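Local atomic coordinates of putative epimerase (Burkholderia cenocepacia, PDB entry 4LW8), a protein that is a putative NAD(P)-dependent sugar-nucleotide epimerase or dehydratase, probably acting in the biosynthesis of the lipopolysaccharide O-antigen. Residues 189-194 and 313-318; 201-206 and 262-267; 207-212 and 268-273; 213-218 and 272-277; 224-229 and 304-309. All coordinates share one frame; numbering follows the deposited sequence.

Contact 1: 189-194 and 313-318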
# COMPACT_ATOMS: atom_id res chain seq x y z
N THR A 189 16.77 -1.18 -19.45
CA THR A 189 17.09 -0.00 -20.22
C THR A 189 17.16 -0.36 -21.70
O THR A 189 16.95 -1.51 -22.07
CB THR A 189 18.43 0.63 -19.76
OG1 THR A 189 18.55 1.94 -20.33
CG2 THR A 189 19.63 -0.23 -20.21
N GLY A 190 17.41 0.64 -22.54
CA GLY A 190 17.46 0.41 -23.97
C GLY A 190 17.27 1.71 -24.70
O GLY A 190 17.14 2.76 -24.06
N VAL A 191 17.25 1.66 -26.03
CA VAL A 191 17.10 2.86 -26.84
C VAL A 191 15.75 3.54 -26.58
O VAL A 191 14.70 2.89 -26.67
CB VAL A 191 17.25 2.53 -28.35
CG1 VAL A 191 16.83 3.73 -29.23
CG2 VAL A 191 18.67 2.10 -28.66
N GLY A 192 15.80 4.83 -26.24
CA GLY A 192 14.60 5.61 -26.00
C GLY A 192 14.33 5.94 -24.53
O GLY A 192 13.46 6.77 -24.23
N GLN A 193 15.02 5.30 -23.60
CA GLN A 193 14.84 5.63 -22.18
C GLN A 193 15.51 6.97 -21.84
O GLN A 193 16.61 7.25 -22.31
CB GLN A 193 15.40 4.51 -21.30
CG GLN A 193 15.14 4.70 -19.82
CD GLN A 193 15.59 3.49 -19.02
OE1 GLN A 193 16.79 3.20 -18.92
NE2 GLN A 193 14.63 2.77 -18.45
N SER A 194 14.87 7.80 -21.02
CA SER A 194 15.42 9.14 -20.75
C SER A 194 16.71 9.07 -19.93
O SER A 194 16.95 8.08 -19.22
CB SER A 194 14.41 10.01 -20.02
OG SER A 194 14.36 9.69 -18.64
N ARG A 313 25.90 -1.26 -26.57
CA ARG A 313 26.40 -0.88 -27.89
C ARG A 313 25.23 -0.40 -28.75
O ARG A 313 25.34 0.58 -29.48
CB ARG A 313 27.10 -2.05 -28.58
CG ARG A 313 27.83 -1.64 -29.86
CD ARG A 313 28.59 -2.79 -30.50
NE ARG A 313 29.75 -3.22 -29.72
CZ ARG A 313 30.94 -2.62 -29.75
NH1 ARG A 313 31.14 -1.55 -30.51
NH2 ARG A 313 31.94 -3.09 -29.01
N TRP A 314 24.12 -1.11 -28.63
CA TRP A 314 22.87 -0.76 -29.27
C TRP A 314 22.50 0.69 -28.96
O TRP A 314 22.21 1.48 -29.86
CB TRP A 314 21.78 -1.72 -28.81
CG TRP A 314 20.38 -1.43 -29.26
CD1 TRP A 314 19.96 -1.15 -30.53
CD2 TRP A 314 19.20 -1.48 -28.45
NE1 TRP A 314 18.59 -0.98 -30.55
CE2 TRP A 314 18.10 -1.19 -29.29
CE3 TRP A 314 18.96 -1.73 -27.10
CZ2 TRP A 314 16.79 -1.13 -28.81
CZ3 TRP A 314 17.66 -1.68 -26.62
CH2 TRP A 314 16.59 -1.38 -27.48
N MET A 315 22.57 1.05 -27.68
CA MET A 315 22.22 2.41 -27.22
C MET A 315 23.24 3.46 -27.68
O MET A 315 22.86 4.56 -28.09
CB MET A 315 22.09 2.42 -25.69
CG MET A 315 20.94 1.52 -25.17
SD MET A 315 20.99 1.20 -23.39
CE MET A 315 20.77 2.85 -22.71
N VAL A 316 24.53 3.15 -27.58
CA VAL A 316 25.57 4.08 -28.02
C VAL A 316 25.41 4.36 -29.52
O VAL A 316 25.42 5.51 -29.95
CB VAL A 316 27.00 3.55 -27.75
CG1 VAL A 316 28.03 4.39 -28.52
CG2 VAL A 316 27.30 3.57 -26.25
N ASP A 317 25.24 3.30 -30.30
CA ASP A 317 25.08 3.43 -31.75
C ASP A 317 23.87 4.29 -32.09
O ASP A 317 23.93 5.12 -32.99
CB ASP A 317 24.94 2.05 -32.41
CG ASP A 317 26.24 1.26 -32.39
OD1 ASP A 317 27.31 1.87 -32.18
OD2 ASP A 317 26.19 0.04 -32.63
N ALA A 318 22.77 4.09 -31.38
CA ALA A 318 21.56 4.87 -31.64
C ALA A 318 21.81 6.34 -31.32
O ALA A 318 21.34 7.21 -32.04
CB ALA A 318 20.38 4.33 -30.85

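Contact 2: 201-206 and 262-267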
# COMPACT_ATOMS: atom_id res chain seq x y z
N LYS A 201 22.27 7.86 -18.97
CA LYS A 201 23.16 8.98 -18.64
C LYS A 201 24.60 8.64 -19.02
O LYS A 201 25.28 9.43 -19.69
CB LYS A 201 23.05 9.30 -17.15
CG LYS A 201 23.84 10.53 -16.67
CD LYS A 201 23.94 10.53 -15.13
CE LYS A 201 24.83 11.66 -14.61
NZ LYS A 201 25.07 11.58 -13.13
N LEU A 202 25.05 7.44 -18.64
CA LEU A 202 26.38 6.95 -18.98
C LEU A 202 26.55 6.86 -20.50
O LEU A 202 27.56 7.33 -21.04
CB LEU A 202 26.63 5.57 -18.36
CG LEU A 202 27.26 5.48 -16.97
CD1 LEU A 202 26.68 6.50 -16.04
CD2 LEU A 202 27.04 4.08 -16.41
N VAL A 203 25.57 6.26 -21.18
CA VAL A 203 25.62 6.14 -22.64
C VAL A 203 25.70 7.52 -23.31
O VAL A 203 26.50 7.73 -24.22
CB VAL A 203 24.40 5.36 -23.18
CG1 VAL A 203 24.25 5.53 -24.69
CG2 VAL A 203 24.53 3.89 -22.81
N ALA A 204 24.87 8.46 -22.85
CA ALA A 204 24.85 9.81 -23.41
C ALA A 204 26.22 10.48 -23.28
O ALA A 204 26.69 11.13 -24.21
CB ALA A 204 23.78 10.66 -22.75
N HIS A 205 26.86 10.30 -22.13
CA HIS A 205 28.18 10.89 -21.93
C HIS A 205 29.20 10.27 -22.88
O HIS A 205 29.94 10.99 -23.55
CB HIS A 205 28.66 10.72 -20.49
CG HIS A 205 28.05 11.71 -19.53
ND1 HIS A 205 26.71 11.71 -19.21
CD2 HIS A 205 28.61 12.73 -18.83
CE1 HIS A 205 26.47 12.68 -18.34
NE2 HIS A 205 27.61 13.32 -18.10
N TYR A 206 29.25 8.94 -22.94
CA TYR A 206 30.23 8.29 -23.80
C TYR A 206 29.95 8.57 -25.28
O TYR A 206 30.88 8.72 -26.07
CB TYR A 206 30.26 6.79 -23.56
CG TYR A 206 31.30 6.33 -22.56
CD1 TYR A 206 32.64 6.19 -22.93
CD2 TYR A 206 30.94 6.01 -21.26
CE1 TYR A 206 33.59 5.76 -22.02
CE2 TYR A 206 31.89 5.57 -20.33
CZ TYR A 206 33.21 5.45 -20.72
OH TYR A 206 34.15 5.02 -19.82
N ALA A 262 33.58 -0.12 -17.78
CA ALA A 262 34.59 -0.83 -18.56
C ALA A 262 34.05 -1.26 -19.92
O ALA A 262 34.77 -1.20 -20.93
CB ALA A 262 35.11 -2.03 -17.78
N MET A 263 32.78 -1.67 -19.97
CA MET A 263 32.12 -2.06 -21.22
C MET A 263 32.02 -0.89 -22.19
O MET A 263 32.22 -1.04 -23.40
CB MET A 263 30.72 -2.62 -20.96
CG MET A 263 30.68 -4.02 -20.37
SD MET A 263 28.99 -4.53 -19.97
CE MET A 263 29.33 -6.10 -19.18
N LEU A 264 31.66 0.27 -21.65
CA LEU A 264 31.46 1.45 -22.47
C LEU A 264 32.80 1.99 -22.93
O LEU A 264 32.91 2.49 -24.05
CB LEU A 264 30.67 2.51 -21.70
CG LEU A 264 29.18 2.19 -21.52
CD1 LEU A 264 28.57 3.07 -20.44
CD2 LEU A 264 28.43 2.38 -22.85
N SER A 265 33.82 1.88 -22.08
CA SER A 265 35.17 2.27 -22.46
C SER A 265 35.64 1.47 -23.66
O SER A 265 36.25 2.01 -24.59
CB SER A 265 36.15 2.10 -21.29
OG SER A 265 35.86 3.01 -20.23
N ARG A 266 35.35 0.16 -23.65
CA ARG A 266 35.74 -0.71 -24.76
C ARG A 266 34.97 -0.33 -26.03
O ARG A 266 35.54 -0.31 -27.12
CB ARG A 266 35.48 -2.18 -24.41
N ILE A 267 33.70 0.02 -25.86
CA ILE A 267 32.84 0.40 -26.98
C ILE A 267 33.25 1.76 -27.58
O ILE A 267 33.34 1.91 -28.80
CB ILE A 267 31.36 0.46 -26.55
CG1 ILE A 267 30.84 -0.94 -26.25
CG2 ILE A 267 30.51 1.11 -27.63
CD1 ILE A 267 29.52 -0.96 -25.46

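Contact 3: 207-212 and 268-273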
# COMPACT_ATOMS: atom_id res chain seq x y z
N ALA A 207 28.68 8.68 -25.63
CA ALA A 207 28.29 8.87 -27.02
C ALA A 207 28.81 10.19 -27.58
O ALA A 207 29.14 10.28 -28.76
CB ALA A 207 26.77 8.78 -27.17
N ARG A 208 28.86 11.21 -26.73
CA ARG A 208 29.34 12.53 -27.15
C ARG A 208 30.79 12.75 -26.70
O ARG A 208 31.28 13.88 -26.65
CB ARG A 208 28.44 13.63 -26.61
CG ARG A 208 28.53 13.80 -25.11
CD ARG A 208 27.54 14.83 -24.58
NE ARG A 208 27.90 15.19 -23.21
CZ ARG A 208 27.19 14.90 -22.13
NH1 ARG A 208 26.03 14.26 -22.22
NH2 ARG A 208 27.65 15.29 -20.94
N ASN A 209 31.47 11.66 -26.36
CA ASN A 209 32.86 11.70 -25.90
C ASN A 209 33.10 12.67 -24.75
O ASN A 209 34.10 13.39 -24.75
CB ASN A 209 33.78 12.07 -27.07
CG ASN A 209 33.72 11.08 -28.21
OD1 ASN A 209 34.06 9.91 -28.05
ND2 ASN A 209 33.27 11.54 -29.37
N ALA A 210 32.19 12.71 -23.79
CA ALA A 210 32.38 13.55 -22.61
C ALA A 210 33.66 13.16 -21.87
O ALA A 210 33.93 11.97 -21.71
CB ALA A 210 31.18 13.43 -21.68
N PRO A 211 34.46 14.16 -21.46
CA PRO A 211 35.69 13.85 -20.72
C PRO A 211 35.41 13.25 -19.34
O PRO A 211 36.16 12.38 -18.89
CB PRO A 211 36.39 15.21 -20.60
CG PRO A 211 35.27 16.21 -20.71
CD PRO A 211 34.28 15.60 -21.66
N ARG A 212 34.38 13.75 -18.66
CA ARG A 212 34.13 13.29 -17.29
C ARG A 212 32.66 13.14 -16.92
O ARG A 212 31.76 13.64 -17.60
CB ARG A 212 34.82 14.22 -16.28
CG ARG A 212 34.49 15.70 -16.38
CD ARG A 212 35.27 16.52 -15.31
NE ARG A 212 36.71 16.44 -15.52
CZ ARG A 212 37.51 15.58 -14.90
NH1 ARG A 212 37.00 14.75 -14.00
NH2 ARG A 212 38.80 15.53 -15.18
N ALA A 268 33.49 2.74 -26.71
CA ALA A 268 33.79 4.10 -27.14
C ALA A 268 35.27 4.30 -27.46
O ALA A 268 35.63 5.24 -28.16
CB ALA A 268 33.35 5.09 -26.07
N GLY A 269 36.12 3.46 -26.90
CA GLY A 269 37.54 3.52 -27.20
C GLY A 269 38.30 4.50 -26.32
O GLY A 269 39.39 4.93 -26.67
N TYR A 270 37.72 4.88 -25.18
CA TYR A 270 38.40 5.73 -24.22
C TYR A 270 37.79 5.53 -22.84
O TYR A 270 36.69 5.02 -22.71
CB TYR A 270 38.35 7.21 -24.64
CG TYR A 270 37.06 7.91 -24.28
CD1 TYR A 270 35.94 7.82 -25.11
CD2 TYR A 270 36.96 8.71 -23.14
CE1 TYR A 270 34.76 8.47 -24.80
CE2 TYR A 270 35.77 9.36 -22.82
CZ TYR A 270 34.68 9.24 -23.66
OH TYR A 270 33.49 9.88 -23.37
N VAL A 271 38.50 5.97 -21.81
CA VAL A 271 38.05 5.80 -20.44
C VAL A 271 37.58 7.15 -19.91
O VAL A 271 38.35 8.10 -19.84
CB VAL A 271 39.17 5.22 -19.55
CG1 VAL A 271 38.74 5.15 -18.09
CG2 VAL A 271 39.60 3.85 -20.07
N ILE A 272 36.30 7.24 -19.57
CA ILE A 272 35.78 8.50 -19.07
C ILE A 272 36.32 8.74 -17.66
O ILE A 272 36.56 7.79 -16.91
CB ILE A 272 34.23 8.53 -19.09
CG1 ILE A 272 33.73 9.98 -19.05
CG2 ILE A 272 33.63 7.70 -17.96
CD1 ILE A 272 32.25 10.11 -19.37
N ASP A 273 36.55 10.00 -17.31
CA ASP A 273 37.05 10.30 -15.99
C ASP A 273 35.86 10.39 -15.04
O ASP A 273 34.84 10.99 -15.37
CB ASP A 273 37.88 11.59 -15.98
CG ASP A 273 38.82 11.68 -14.77
OD1 ASP A 273 39.23 10.61 -14.28
OD2 ASP A 273 39.14 12.79 -14.31
O HOH W 1 38.34 11.33 -20.44

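Contact 4: 213-218 and 272-277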
# COMPACT_ATOMS: atom_id res chain seq x y z
N ILE A 213 32.42 12.45 -15.80
CA ILE A 213 31.09 12.25 -15.24
C ILE A 213 31.16 12.06 -13.72
O ILE A 213 32.18 11.66 -13.18
CB ILE A 213 30.38 11.03 -15.89
CG1 ILE A 213 28.89 11.05 -15.59
CG2 ILE A 213 30.99 9.72 -15.41
CD1 ILE A 213 28.16 9.80 -16.05
N SER A 214 30.06 12.36 -13.05
CA SER A 214 29.98 12.25 -11.60
C SER A 214 29.03 11.13 -11.25
O SER A 214 27.92 11.07 -11.77
CB SER A 214 29.49 13.56 -10.97
OG SER A 214 30.42 14.59 -11.16
N LEU A 215 29.49 10.22 -10.39
CA LEU A 215 28.72 9.03 -10.01
C LEU A 215 28.83 8.72 -8.52
O LEU A 215 29.60 9.35 -7.79
CB LEU A 215 29.18 7.82 -10.83
CG LEU A 215 29.11 7.94 -12.35
CD1 LEU A 215 29.89 6.81 -13.03
CD2 LEU A 215 27.65 7.93 -12.78
N GLY A 216 28.07 7.73 -8.06
CA GLY A 216 28.20 7.23 -6.71
C GLY A 216 29.28 6.17 -6.64
O GLY A 216 30.20 6.17 -7.45
N ASN A 217 29.14 5.24 -5.70
CA ASN A 217 30.10 4.14 -5.56
C ASN A 217 30.07 3.24 -6.78
O ASN A 217 29.01 2.94 -7.32
CB ASN A 217 29.82 3.33 -4.28
N LEU A 218 31.25 2.79 -7.20
CA LEU A 218 31.41 2.01 -8.43
C LEU A 218 31.40 0.52 -8.15
O LEU A 218 31.48 -0.29 -9.07
CB LEU A 218 32.71 2.40 -9.14
CG LEU A 218 32.89 3.90 -9.41
CD1 LEU A 218 34.23 4.19 -10.08
CD2 LEU A 218 31.72 4.45 -10.24
N ILE A 272 36.30 7.24 -19.57
CA ILE A 272 35.78 8.50 -19.07
C ILE A 272 36.32 8.74 -17.66
O ILE A 272 36.56 7.79 -16.91
CB ILE A 272 34.23 8.53 -19.09
CG1 ILE A 272 33.73 9.98 -19.05
CG2 ILE A 272 33.63 7.70 -17.96
CD1 ILE A 272 32.25 10.11 -19.37
N ASP A 273 36.55 10.00 -17.31
CA ASP A 273 37.05 10.30 -15.99
C ASP A 273 35.86 10.39 -15.04
O ASP A 273 34.84 10.99 -15.37
CB ASP A 273 37.88 11.59 -15.98
CG ASP A 273 38.82 11.68 -14.77
OD1 ASP A 273 39.23 10.61 -14.28
OD2 ASP A 273 39.14 12.79 -14.31
N VAL A 274 35.97 9.75 -13.88
CA VAL A 274 34.88 9.69 -12.91
C VAL A 274 35.16 10.47 -11.63
O VAL A 274 36.22 10.34 -11.04
CB VAL A 274 34.58 8.23 -12.55
CG1 VAL A 274 33.49 8.15 -11.47
CG2 VAL A 274 34.17 7.47 -13.81
N THR A 275 34.19 11.29 -11.22
CA THR A 275 34.18 12.00 -9.94
C THR A 275 33.15 11.36 -9.03
O THR A 275 32.04 11.04 -9.47
CB THR A 275 33.85 13.50 -10.10
OG1 THR A 275 34.96 14.19 -10.65
CG2 THR A 275 33.54 14.13 -8.75
N ILE A 276 33.49 11.15 -7.76
CA ILE A 276 32.51 10.60 -6.84
C ILE A 276 31.79 11.72 -6.12
O ILE A 276 32.37 12.42 -5.29
CB ILE A 276 33.16 9.63 -5.84
CG1 ILE A 276 33.83 8.47 -6.59
CG2 ILE A 276 32.12 9.09 -4.88
CD1 ILE A 276 32.92 7.82 -7.66
N ASP A 277 30.52 11.90 -6.46
CA ASP A 277 29.65 12.90 -5.85
C ASP A 277 28.92 12.29 -4.65
O ASP A 277 28.25 11.27 -4.80
CB ASP A 277 28.65 13.42 -6.88
CG ASP A 277 27.86 14.64 -6.39
OD1 ASP A 277 27.81 14.90 -5.17
OD2 ASP A 277 27.27 15.32 -7.25
O HOH W 2 34.57 14.00 -13.26

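Contact 5: 224-229 and 304-309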
# COMPACT_ATOMS: atom_id res chain seq x y z
N PHE A 224 20.61 -5.72 -14.34
CA PHE A 224 20.14 -4.93 -15.49
C PHE A 224 19.67 -5.80 -16.67
O PHE A 224 20.30 -6.79 -17.01
CB PHE A 224 21.24 -3.99 -15.99
CG PHE A 224 21.63 -2.93 -15.00
CD1 PHE A 224 20.88 -1.77 -14.87
CD2 PHE A 224 22.78 -3.07 -14.24
CE1 PHE A 224 21.26 -0.78 -13.96
CE2 PHE A 224 23.17 -2.08 -13.34
CZ PHE A 224 22.40 -0.94 -13.20
N SER A 225 18.57 -5.40 -17.30
CA SER A 225 18.04 -6.14 -18.46
C SER A 225 17.82 -5.22 -19.65
O SER A 225 17.70 -4.00 -19.51
CB SER A 225 16.71 -6.84 -18.12
OG SER A 225 16.86 -7.78 -17.07
N ASP A 226 17.76 -5.84 -20.81
CA ASP A 226 17.39 -5.18 -22.05
C ASP A 226 15.86 -5.09 -22.09
O ASP A 226 15.18 -6.09 -21.87
CB ASP A 226 17.95 -5.98 -23.24
CG ASP A 226 17.86 -5.24 -24.54
OD1 ASP A 226 16.74 -4.84 -24.93
OD2 ASP A 226 18.92 -5.07 -25.18
N VAL A 227 15.33 -3.90 -22.37
CA VAL A 227 13.88 -3.70 -22.49
C VAL A 227 13.24 -4.70 -23.49
O VAL A 227 12.10 -5.14 -23.30
CB VAL A 227 13.55 -2.23 -22.91
CG1 VAL A 227 14.12 -1.90 -24.30
CG2 VAL A 227 12.05 -1.98 -22.85
N ARG A 228 13.98 -5.10 -24.52
CA ARG A 228 13.45 -6.05 -25.48
C ARG A 228 13.24 -7.43 -24.84
O ARG A 228 12.24 -8.09 -25.11
CB ARG A 228 14.38 -6.16 -26.69
CG ARG A 228 14.41 -4.92 -27.55
CD ARG A 228 15.54 -4.93 -28.55
NE ARG A 228 16.84 -4.94 -27.89
CZ ARG A 228 17.99 -4.97 -28.54
NH1 ARG A 228 18.00 -4.97 -29.87
NH2 ARG A 228 19.14 -4.99 -27.87
N ASP A 229 14.15 -7.83 -23.96
CA ASP A 229 14.00 -9.08 -23.20
C ASP A 229 12.83 -8.99 -22.23
O ASP A 229 12.09 -9.95 -22.02
CB ASP A 229 15.26 -9.42 -22.40
CG ASP A 229 16.47 -9.71 -23.27
OD1 ASP A 229 16.32 -9.89 -24.50
OD2 ASP A 229 17.58 -9.80 -22.71
N PRO A 304 15.96 -16.26 -24.00
CA PRO A 304 17.30 -15.76 -24.30
C PRO A 304 17.55 -14.47 -23.54
O PRO A 304 16.64 -13.65 -23.43
CB PRO A 304 17.27 -15.55 -25.82
CG PRO A 304 15.83 -15.41 -26.16
CD PRO A 304 15.11 -16.31 -25.20
N VAL A 305 18.76 -14.30 -23.03
CA VAL A 305 19.16 -13.07 -22.36
C VAL A 305 20.20 -12.31 -23.17
O VAL A 305 21.31 -12.79 -23.38
CB VAL A 305 19.75 -13.32 -20.96
CG1 VAL A 305 20.23 -12.00 -20.32
CG2 VAL A 305 18.72 -14.01 -20.07
N THR A 306 19.82 -11.13 -23.63
CA THR A 306 20.72 -10.30 -24.42
C THR A 306 21.83 -9.81 -23.48
O THR A 306 21.54 -9.28 -22.41
CB THR A 306 19.97 -9.09 -25.01
OG1 THR A 306 18.81 -9.55 -25.71
CG2 THR A 306 20.86 -8.26 -25.94
N PRO A 307 23.10 -10.00 -23.89
CA PRO A 307 24.24 -9.54 -23.09
C PRO A 307 24.18 -8.03 -22.90
O PRO A 307 23.86 -7.33 -23.86
CB PRO A 307 25.46 -9.94 -23.93
CG PRO A 307 24.98 -11.03 -24.81
CD PRO A 307 23.53 -10.72 -25.10
N LEU A 308 24.49 -7.53 -21.71
CA LEU A 308 24.40 -6.10 -21.46
C LEU A 308 25.31 -5.30 -22.41
O LEU A 308 24.95 -4.21 -22.84
CB LEU A 308 24.73 -5.77 -20.00
CG LEU A 308 24.51 -4.32 -19.52
CD1 LEU A 308 23.07 -3.88 -19.69
CD2 LEU A 308 24.91 -4.17 -18.06
N ASP A 309 26.47 -5.84 -22.75
CA ASP A 309 27.37 -5.06 -23.61
C ASP A 309 26.75 -4.88 -25.01
O ASP A 309 26.97 -3.87 -25.68
CB ASP A 309 28.76 -5.70 -23.69
CG ASP A 309 28.79 -6.92 -24.58
OD1 ASP A 309 29.22 -6.78 -25.75
OD2 ASP A 309 28.40 -8.00 -24.11
O HOH W 3 21.15 -8.10 -19.15

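Contact 1: 189-194 and 313-318
Val-191 and Trp-314 meet through their chi1 torsions. Trp-314 has CG anti to its own N (chi1 174°), which swings the indole toward the 189-194 turn. In Val-191, chi1 of 169° sets CG2 anti to the carbonyl carbon, and this methyl lands over the indole face. CG2 of Val-191 lies 3.5 Å from the centroid of the five-membered ring of Trp-314, a CH-pi contact. The same methyl touches Ala-318 CB at 3.6 Å, one turn further along the helix. Gly-190 CA comes to 3.4 Å from Trp-314 CZ3, so the glycine backbone lies close against the indole. The bent Met-315 chain brings CE to 3.4 Å from Thr-189 OG1. That hydroxyl donates to Gln-193 OE1 at 2.6 Å, from above the amide carbonyl plane. The bond links Thr-189, just before the type II turn of 190-193, to the turn's last residue. No hydrogen bond crosses between the segments. The turn leaves strand 180-189 of the Rossmann-type sheet and leads toward helix 198-207. Helix 308-321 packs against it, with Met-315 also on Val-203 of helix 198-207 and Val-316 on Leu-264 of helix 257-268.

Contact 2: 201-206 and 262-267
Leu-264 fills the space between helices 198-207 and 257-268 and meets Leu-202, Val-203 and Tyr-206. The tight part is at Tyr-206. Leu-264 CB sits over one face of the phenol ring, shifted toward its rim, and comes to 3.5 Å from Tyr-206 CD2. This is a CH-pi contact, with CB 3.7 Å from the ring centroid. Beyond CB, the leucine divides its two methyls. Leu-264 CD1 turns to Leu-202 CB at 3.8 Å. The looser part is at Val-203, where Leu-264 CD2 faces Val-203 CG2 at 4.2 Å. The leucine and valine side chains cross at about a right angle.

At the far end of the ring, Tyr-206 OH and Ser-265 OG share a hydrogen bond of 2.7 Å. The chi1 of Ser-265 (-67°) holds OG beside its backbone N, although CB points away from the other helix. The phenol oxygen also bonds to Ile-272 N, and Ser-265 OG to Leu-261 O. These bonds fix the buried ring at its polar end.

On the outward side, Ala-262 is exposed and points away from helix 198-207. Arg-266 also points away, and its side chain is not modelled beyond CB. His-205 ND1 donates to Lys-201 O at 2.7 Å, and the imidazole packs on Ile-213.

The two segment axes approach to 10.7 Å and run nearly parallel, at 27°. This is consistent with the smaller, C-terminal substrate-binding part of extended short-chain dehydrogenases; in relatives that part helps bind the sugar-nucleotide.

Contact 3: 207-212 and 268-273
Tyr-270 reaches across to Asn-209 and Ala-210. CB points toward the 207-212 segment. CG lies between the backbone N and the carbonyl carbon (chi1 81°), which aims the ring at the turn after helix 198-207. On one side, CE1 of Tyr-270 comes to 3.6 Å from Asn-209 OD1, with the amide and ring planes 52° apart. Tyr-270 CE2 on the other side is 3.4 Å from Ala-210 O. Tyr-270 CZ lies 3.8 Å from Asn-209 CA. At the tip, Tyr-270 OH donates to Ala-210 O at 2.7 Å, and this acceptor lies at the ring edge.

The acceptor belongs to the residue just after the C-prime residue of a Schellman motif. Asn-209, with positive phi, is that C-prime residue, and Ala-210 N and Asn-209 N bond back to His-205 O and Tyr-206 O. Gly-269, also with positive phi, follows helix 257-268. Each segment thus leaves its helix and enters a short parallel two-stranded sheet, which starts where Arg-212 pairs with Asp-273.

Asp-273 N donates to Pro-211 O at 2.9 Å, and a water links that same oxygen to Val-271 O. The Arg-212 and Asp-273 side chains run side by side and form a salt bridge. NH2 of Arg-212 meets the anti lone pair of Asp-273 OD2 at 2.9 Å. NH1 adds a weak bond to the same oxygen, and the guanidinium and carboxylate planes are 74° apart.

Contact 4: 213-218 and 272-277
Ile-213 packs its CB against Ile-272 CD1 at 4.1 Å, and the two side chains cross obliquely. They lie at the start of a small parallel beta sheet made of strands 212-215 and 273-276. It is separate from the main Rossmann-type sheet. Ile-213 pairs with Val-274, Ser-214 with Thr-275 and Leu-215 with Ile-276. Four backbone bonds join the strands. In two of them Ile-213 takes part, donating its N-H to Asp-273 O and accepting from Thr-275 N. In the other two, Leu-215 N donates to Thr-275 O at 2.8 Å, while Leu-215 O accepts from Asp-277 N.

Ile-213, Leu-215, Val-274 and Ile-276 occupy one face of the sheet. Leu-215 CD1 meets Val-274 CG1 at 4.1 Å, with the side chains at about a right angle. Leu-218 closes on both Val-274 and Ile-276 from the loop that follows. Helix 198-207 packs on this face through Leu-202, and helix 257-268 through Leu-261. The other face carries Ser-214 and Thr-275, where Ser-214 OG approaches Thr-275 CB. Thr-275 keeps OG1 beside its own N (chi1 -74°), and OG1 binds a water at 2.6 Å. At the far end, Ile-276 CD1 lies 3.2 Å from Gly-216 O.

Contact 5: 224-229 and 304-309
Asp-229 and Thr-306 face each other obliquely, the carboxylate opposite the hydroxyl and backbone NH of the threonine. Each carboxylate oxygen takes one bond. Thr-306 OG1 donates to Asp-229 OD1 at 2.8 Å, and Thr-306 N donates to Asp-229 OD2 at 2.8 Å. Both donors come on the syn side, slightly out of the carboxylate plane. The chi1 of Thr-306 (-52°) puts OG1 beside its own N, which lets one residue grip both oxygens. The same torsion turns its methyl CG2 the other way, to 3.8 Å from Asp-226 OD2. Val-305 CA adds a contact with Asp-229 OD2 at 3.6 Å.

Asp-226 and Arg-228 form a second polar unit beside this one. The arginine meets the aspartate side-on. Arg-228 NE reaches Asp-226 OD1 at 3.0 Å, and Arg-228 NH2 reaches Asp-226 OD2 at 2.7 Å. The acceptors lie in the guanidinium plane. Asp-226 OD1 also accepts from Arg-228 N, now with its anti lone pair, and so caps the N terminus of helix 227-240. The carboxylate is thereby locked in place, and OD2 takes a further bond from Thr-311. The Thr-306 side chain crosses that of Arg-228 at about a right angle.

Toward the strand end, Leu-308 CD1 touches Phe-224 CB at 4.1 Å. A water bridges Phe-224 O and, weakly, Thr-306 O. Strand 221-226 pairs with strand 180-189, helix 227-240 starts directly after it, and the 304-307 loop crosses this junction to begin helix 308-321, whose Trp-314 makes a cation-pi contact with Arg-228.

The five contacts run from the central sheet to the outer edge of the C-terminal part. Contacts 1 and 5 share helix 308-321, and their centres lie 12 Å apart. Backbone bonds between Thr-189 and both Ser-225 and Val-227 join them. Contact 2 is 11 Å from contact 1 between centres, and Val-203 and Leu-264 meet Val-316 at that border. Contacts 2 and 3 are closer, 7 Å between centres, because their segments follow each other directly in the chain; Tyr-206 OH also bonds to Ile-272 N. Contact 4 continues contact 3 through Ile-272 and Asp-273. Contacts 4 and 5 do not touch, with nearest atoms about 10 Å apart. The cofactor and substrate sites are not located by these contacts.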